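Local coordinates for protein probable dipeptidase (Pseudomonas aeruginosa, PDB 3B40) that is probably a metallodipeptidase of the membrane dipeptidase family, hydrolysing the peptide bond of dipeptides, at residues D26-V31 with A232-P237. The protein carries 11 engineered substitutions. Residues are numbered along the deposited sequence; the frame is centred on the assembly and turned at random.
Engineered in segment 26-31: Val31 (natural residue Ile).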
loop_
_atom_site.group_PDB
_atom_site.type_symbol
_atom_site.label_atom_id
_atom_site.label_comp_id
_atom_site.label_asym_id
_atom_site.label_seq_id
_atom_site.Cartn_x
_atom_site.Cartn_y
_atom_site.Cartn_z
ATOM N N ASP A 26 -4.941 -7.184 -6.090
ATOM C CA ASP A 26 -3.914 -6.169 -5.824
ATOM C C ASP A 26 -4.281 -5.500 -4.497
ATOM O O ASP A 26 -5.303 -4.825 -4.402
ATOM C CB ASP A 26 -3.900 -5.171 -6.983
ATOM C CG ASP A 26 -2.857 -4.053 -6.815
ATOM O OD1 ASP A 26 -2.408 -3.761 -5.682
ATOM O OD2 ASP A 26 -2.503 -3.443 -7.839
ATOM N N SER A 27 -3.451 -5.704 -3.473
ATOM C CA SER A 27 -3.789 -5.293 -2.121
ATOM C C SER A 27 -3.610 -3.815 -1.867
ATOM O O SER A 27 -3.774 -3.369 -0.734
ATOM C CB SER A 27 -3.010 -6.124 -1.069
ATOM O OG SER A 27 -1.622 -6.080 -1.342
ATOM N N ARG A 28 -3.256 -3.036 -2.895
ATOM C CA ARG A 28 -3.049 -1.598 -2.674
ATOM C C ARG A 28 -3.166 -0.716 -3.931
ATOM O O ARG A 28 -2.225 -0.567 -4.702
ATOM C CB ARG A 28 -1.728 -1.352 -1.920
ATOM C CG ARG A 28 -1.375 0.113 -1.725
ATOM C CD ARG A 28 -2.137 0.704 -0.561
ATOM N NE ARG A 28 -1.688 2.080 -0.318
ATOM C CZ ARG A 28 -2.506 3.125 -0.189
ATOM N NH1 ARG A 28 -3.840 2.964 -0.270
ATOM N NH2 ARG A 28 -1.972 4.324 0.016
ATOM N N ILE A 29 -4.357 -0.170 -4.123
ATOM C CA ILE A 29 -4.636 0.866 -5.102
ATOM C C ILE A 29 -5.371 2.017 -4.415
ATOM O O ILE A 29 -6.282 1.819 -3.599
ATOM C CB ILE A 29 -5.464 0.340 -6.325
ATOM C CG1 ILE A 29 -4.760 -0.863 -6.951
ATOM C CG2 ILE A 29 -5.734 1.495 -7.379
ATOM C CD1 ILE A 29 -5.504 -1.519 -8.121
ATOM N N THR A 30 -4.914 3.223 -4.706
ATOM C CA THR A 30 -5.489 4.404 -4.098
ATOM C C THR A 30 -6.689 4.827 -4.898
ATOM O O THR A 30 -6.693 4.724 -6.138
ATOM C CB THR A 30 -4.450 5.552 -4.030
ATOM O OG1 THR A 30 -3.479 5.212 -3.062
ATOM C CG2 THR A 30 -5.083 6.902 -3.655
ATOM N N VAL A 31 -7.713 5.288 -4.187
ATOM C CA VAL A 31 -8.890 5.937 -4.806
ATOM C C VAL A 31 -8.635 7.463 -4.883
ATOM O O VAL A 31 -8.531 8.127 -3.834
ATOM C CB VAL A 31 -10.181 5.677 -3.956
ATOM C CG1 VAL A 31 -11.451 6.251 -4.651
ATOM C CG2 VAL A 31 -10.349 4.200 -3.612
ATOM N N ALA A 232 1.196 -7.239 5.419
ATOM C CA ALA A 232 1.777 -6.006 4.963
ATOM C C ALA A 232 1.224 -5.804 3.533
ATOM O O ALA A 232 1.670 -6.488 2.611
ATOM C CB ALA A 232 3.310 -6.112 4.949
ATOM N N SER A 233 0.280 -4.873 3.374
ATOM C CA SER A 233 -0.488 -4.748 2.137
ATOM C C SER A 233 0.337 -4.141 0.969
ATOM O O SER A 233 -0.007 -4.331 -0.196
ATOM C CB SER A 233 -1.753 -3.924 2.394
ATOM O OG SER A 233 -1.390 -2.566 2.623
ATOM N N HIS A 234 1.428 -3.430 1.292
ATOM C CA HIS A 234 2.337 -2.895 0.275
ATOM C C HIS A 234 3.683 -2.596 0.901
ATOM O O HIS A 234 3.888 -1.473 1.427
ATOM C CB HIS A 234 1.759 -1.637 -0.422
ATOM C CG HIS A 234 1.339 -0.523 0.509
ATOM N ND1 HIS A 234 0.586 -0.732 1.642
ATOM C CD2 HIS A 234 1.511 0.822 0.426
ATOM C CE1 HIS A 234 0.327 0.427 2.229
ATOM N NE2 HIS A 234 0.864 1.388 1.504
ATOM N N SER A 235 4.571 -3.592 0.873
ATOM C CA SER A 235 5.941 -3.465 1.428
ATOM C C SER A 235 6.966 -4.182 0.531
ATOM O O SER A 235 6.588 -5.085 -0.205
ATOM C CB SER A 235 5.989 -4.052 2.849
ATOM O OG SER A 235 5.355 -3.188 3.795
ATOM N N ALA A 236 8.243 -3.777 0.574
ATOM C CA ALA A 236 9.343 -4.475 -0.135
ATOM C C ALA A 236 10.481 -4.768 0.882
ATOM O O ALA A 236 10.459 -4.189 1.994
ATOM C CB ALA A 236 9.860 -3.619 -1.316
ATOM N N PRO A 237 11.431 -5.692 0.548
ATOM C CA PRO A 237 12.563 -6.001 1.463
ATOM C C PRO A 237 13.676 -4.968 1.569
ATOM O O PRO A 237 14.121 -4.386 0.545
ATOM C CB PRO A 237 13.165 -7.322 0.890
ATOM C CG PRO A 237 12.135 -7.824 -0.157
ATOM C CD PRO A 237 11.431 -6.574 -0.640
HETATM O O HOH W 1 0.996 4.128 -0.028
#
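Arg28 lays its side chain over one face of the His234 imidazole. Arg28 CB rests 3.8 Å from His234 CB. CG, anti to the backbone N (chi1 176°), reaches the root of the ring at 3.6 Å from His234 CG. A bend at chi2 (80°) sets CD almost straight above the centroid of the His234 ring, at 3.6 Å, in a CH-pi contact. NE continues toward the rim, 3.2 Å from His234 NE2, with the guanidinium plane turned 59° from the imidazole: the pair illustrates how an aliphatic arginine stem can lie on an aromatic face while its charged head reaches past the rim. At the tip Arg28 NH2 donates to the oxygen of a water 3.0 Å away, which lies in the guanidinium plane and also shares a weak hydrogen bond with His234 NE2.

Strands 25-29 and 230-235 belong to the parallel sheet of a TIM-barrel family, peptidase M19; not neighbours in it, they meet across the barrel interior, with Ser357 of strand 354-357 touching both Arg28 and His234. Beside the CH-pi pair, Ser27 OG donates to Ser233 O over 2.6 Å, in the carbonyl plane and on a lone pair; Ser357 OG bonds the same oxygen. His234 ND1 steadies the rotation of the imidazole by donating to Ser233 OG at 2.9 Å, a hydroxyl that Asp210 also holds. An Asx turn, Arg28 N to Asp26 OD1, fixes the backbone from which the arginine springs.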